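Local coordinates for hypothetical protein XCC3642 (Xanthomonas campestris pv. campestris, PDB 2E12) that is of unknown function but adopts a novel variant of the Sm-like fold, a fold that in Sm and Lsm proteins serves RNA binding, at residues Y4-Y9 with W82-I86. Numbering follows the deposited sequence.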
ATOM      1  N   TYR A   4      -2.677  13.192  20.067  1.00  2.75           N
ATOM      2  CA  TYR A   4      -2.003  14.115  19.150  1.00  2.75           C
ATOM      3  C   TYR A   4      -0.687  13.570  18.599  1.00  2.75           C
ATOM      4  O   TYR A   4       0.066  12.894  19.301  1.00  6.58           O
ATOM      5  CB  TYR A   4      -1.753  15.464  19.842  1.00  2.75           C
ATOM      6  CG  TYR A   4      -3.027  16.235  20.150  1.00  2.75           C
ATOM      7  CD1 TYR A   4      -3.887  15.828  21.177  1.00  2.75           C
ATOM      8  CD2 TYR A   4      -3.409  17.336  19.372  1.00  2.75           C
ATOM      9  CE1 TYR A   4      -5.105  16.495  21.413  1.00  2.75           C
ATOM     10  CE2 TYR A   4      -4.621  18.011  19.607  1.00  2.75           C
ATOM     11  CZ  TYR A   4      -5.465  17.584  20.622  1.00  2.75           C
ATOM     12  OH  TYR A   4      -6.679  18.222  20.825  1.00  2.75           O
ATOM     13  N   ALA A   5      -0.435  13.846  17.324  1.00  6.58           N
ATOM     14  CA  ALA A   5       0.785  13.398  16.664  1.00  6.58           C
ATOM     15  C   ALA A   5       1.404  14.585  15.948  1.00  6.58           C
ATOM     16  O   ALA A   5       0.702  15.513  15.555  1.00  6.58           O
ATOM     17  CB  ALA A   5       0.472  12.275  15.663  1.00  6.58           C
ATOM     18  N   PRO A   6       2.732  14.580  15.792  1.00  2.75           N
ATOM     19  CA  PRO A   6       3.459  15.656  15.116  1.00  2.75           C
ATOM     20  C   PRO A   6       2.975  15.933  13.679  1.00  2.75           C
ATOM     21  O   PRO A   6       2.989  17.080  13.241  1.00  6.58           O
ATOM     22  CB  PRO A   6       4.923  15.191  15.186  1.00  2.75           C
ATOM     23  CG  PRO A   6       4.837  13.710  15.554  1.00  2.75           C
ATOM     24  CD  PRO A   6       3.667  13.667  16.469  1.00  2.75           C
ATOM     25  N   HIS A   7       2.557  14.888  12.959  1.00  6.58           N
ATOM     26  CA  HIS A   7       2.048  15.028  11.584  1.00  6.58           C
ATOM     27  C   HIS A   7       0.960  13.978  11.339  1.00  6.58           C
ATOM     28  O   HIS A   7       0.986  12.919  11.961  1.00  6.58           O
ATOM     29  CB  HIS A   7       3.160  14.805  10.541  1.00  6.58           C
ATOM     30  CG  HIS A   7       4.389  15.634  10.756  1.00 17.56           C
ATOM     31  ND1 HIS A   7       5.348  15.313  11.693  1.00 28.54           N
ATOM     32  CD2 HIS A   7       4.825  16.759  10.141  1.00 28.54           C
ATOM     33  CE1 HIS A   7       6.324  16.203  11.644  1.00 39.52           C
ATOM     34  NE2 HIS A   7       6.030  17.090  10.711  1.00 39.52           N
ATOM     35  N   VAL A   8       0.008  14.269  10.447  1.00  6.58           N
ATOM     36  CA  VAL A   8      -1.073  13.318  10.109  1.00  6.58           C
ATOM     37  C   VAL A   8      -1.366  13.360   8.593  1.00  6.58           C
ATOM     38  O   VAL A   8      -1.203  14.404   7.963  1.00  6.58           O
ATOM     39  CB  VAL A   8      -2.388  13.602  10.911  1.00  6.58           C
ATOM     40  CG1 VAL A   8      -2.184  13.289  12.388  1.00 17.56           C
ATOM     41  CG2 VAL A   8      -2.812  15.056  10.734  1.00 17.56           C
ATOM     42  N   TYR A   9      -1.821  12.238   8.028  1.00  6.58           N
ATOM     43  CA  TYR A   9      -2.069  12.126   6.573  1.00  6.58           C
ATOM     44  C   TYR A   9      -3.469  11.683   6.106  1.00  6.58           C
ATOM     45  O   TYR A   9      -4.076  10.786   6.684  1.00  6.58           O
ATOM     46  CB  TYR A   9      -1.032  11.167   5.975  1.00  6.58           C
ATOM     47  CG  TYR A   9       0.390  11.564   6.302  1.00 17.56           C
ATOM     48  CD1 TYR A   9       1.083  12.473   5.500  1.00 28.54           C
ATOM     49  CD2 TYR A   9       1.016  11.091   7.454  1.00 28.54           C
ATOM     50  CE1 TYR A   9       2.360  12.904   5.839  1.00 39.52           C
ATOM     51  CE2 TYR A   9       2.289  11.517   7.802  1.00 39.52           C
ATOM     52  CZ  TYR A   9       2.957  12.423   6.992  1.00 50.50           C
ATOM     53  OH  TYR A   9       4.218  12.856   7.336  1.00 61.48           O
ATOM     54  N   TRP A  82       7.686   7.534  14.780  1.00  6.58           N
ATOM     55  CA  TRP A  82       6.439   7.713  14.051  1.00  6.58           C
ATOM     56  C   TRP A  82       6.731   7.143  12.666  1.00  6.58           C
ATOM     57  O   TRP A  82       7.772   7.433  12.072  1.00  6.58           O
ATOM     58  CB  TRP A  82       6.038   9.191  13.975  1.00  6.58           C
ATOM     59  CG  TRP A  82       5.602   9.741  15.300  1.00 17.56           C
ATOM     60  CD1 TRP A  82       6.385  10.356  16.230  1.00 28.54           C
ATOM     61  CD2 TRP A  82       4.292   9.657  15.874  1.00 28.54           C
ATOM     62  NE1 TRP A  82       5.649  10.660  17.349  1.00 39.52           N
ATOM     63  CE2 TRP A  82       4.358  10.242  17.158  1.00 39.52           C
ATOM     64  CE3 TRP A  82       3.067   9.142  15.428  1.00 39.52           C
ATOM     65  CZ2 TRP A  82       3.246  10.326  18.006  1.00 50.50           C
ATOM     66  CZ3 TRP A  82       1.957   9.224  16.272  1.00 50.50           C
ATOM     67  CH2 TRP A  82       2.059   9.814  17.547  1.00 61.48           C
ATOM     68  N   MET A  83       5.816   6.318  12.166  1.00  6.58           N
ATOM     69  CA  MET A  83       6.004   5.642  10.886  1.00  6.58           C
ATOM     70  C   MET A  83       6.073   6.464   9.597  1.00  6.58           C
ATOM     71  O   MET A  83       6.570   5.964   8.589  1.00  6.58           O
ATOM     72  CB  MET A  83       4.959   4.530  10.753  1.00  6.58           C
ATOM     73  CG  MET A  83       5.287   3.312  11.615  1.00 17.56           C
ATOM     74  SD  MET A  83       3.883   2.215  11.930  1.00 28.54           S
ATOM     75  CE  MET A  83       3.891   1.215  10.445  1.00 39.52           C
ATOM     76  N   ASP A  84       5.597   7.706   9.607  1.00  6.58           N
ATOM     77  CA  ASP A  84       5.675   8.527   8.395  1.00  6.58           C
ATOM     78  C   ASP A  84       7.125   8.884   8.050  1.00  6.58           C
ATOM     79  O   ASP A  84       7.405   9.457   6.996  1.00  6.58           O
ATOM     80  CB  ASP A  84       4.867   9.820   8.555  1.00  6.58           C
ATOM     81  CG  ASP A  84       5.272  10.627   9.780  1.00 17.56           C
ATOM     82  OD1 ASP A  84       4.916  11.823   9.844  1.00 28.54           O
ATOM     83  OD2 ASP A  84       5.935  10.071  10.678  1.00 28.54           O
ATOM     84  N   ARG A  85       8.046   8.540   8.940  1.00  6.58           N
ATOM     85  CA  ARG A  85       9.466   8.830   8.738  1.00  6.58           C
ATOM     86  C   ARG A  85      10.201   7.714   7.983  1.00  6.58           C
ATOM     87  O   ARG A  85      11.372   7.863   7.625  1.00  6.58           O
ATOM     88  CB  ARG A  85      10.145   9.050  10.092  1.00  6.58           C
ATOM     89  CG  ARG A  85       9.424  10.030  11.017  1.00 17.56           C
ATOM     90  CD  ARG A  85       9.562  11.491  10.575  1.00 28.54           C
ATOM     91  NE  ARG A  85       8.913  11.775   9.296  1.00 39.52           N
ATOM     92  CZ  ARG A  85       8.884  12.975   8.722  1.00 50.50           C
ATOM     93  NH1 ARG A  85       9.467  14.010   9.312  1.00 61.48           N
ATOM     94  NH2 ARG A  85       8.274  13.141   7.557  1.00 61.48           N
ATOM     95  N   ILE A  86       9.515   6.602   7.735  1.00  2.75           N
ATOM     96  CA  ILE A  86      10.126   5.456   7.051  1.00  2.75           C
ATOM     97  C   ILE A  86      10.182   5.540   5.537  1.00  2.75           C
ATOM     98  O   ILE A  86       9.216   5.930   4.897  1.00  6.58           O
ATOM     99  CB  ILE A  86       9.410   4.143   7.427  1.00  2.75           C
ATOM    100  CG1 ILE A  86       9.668   3.849   8.908  1.00  2.75           C
ATOM    101  CG2 ILE A  86       9.877   3.003   6.503  1.00  2.75           C
ATOM    102  CD1 ILE A  86       8.908   2.667   9.475  1.00  2.75           C
TER
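Pro6 and Ala5 lie over one face of the Trp82 indole. Pro6 CG sits 3.7 Å from the centroid of the five-membered ring of Trp82, almost straight above its centre, a CH-pi contact. Pro6 CD comes 3.6 Å from Trp82 CE2, one of the two atoms shared by the rings. Ala5 CB lies over the outer end of the six-membered ring, 3.4 Å from Trp82 CZ3.

The second patch is polar. Tyr9 OH donates a hydrogen bond of 2.8 Å to Asp84 OD1. The hydroxyl approaches OD1 from the anti side, 17° out of the carboxylate plane. The phenol ring and the carboxylate are turned 69° apart, with OD1 at the ring edge. Asp84 CG lies between its backbone N and carbonyl carbon (chi1 55°), which turns the carboxylate toward 4-9. His7 CB packs 3.5 Å from the same Asp84 OD1.

Arg85 bends back beside this carboxylate. Arg85 NE is 3.7 Å from Asp84 OD2, a long ionic pair with no N-H aimed at the oxygen. Its NH2 forms a salt bridge with Asp36.

Further out, Tyr54 meets Trp82 edge-to-face, and backbone bonds tie Ala5 to Arg55 and Tyr9 to Ser63. The contact thus joins the segment leading into helix 12-23 to the end of strand 79-82 and the 3-10 turn that follows it, before strand 86-91. CH-pi and apolar packing on the indole and one hydrogen bond hold the two together at the surface, while the nearby arginine would probably favour a charged Asp84.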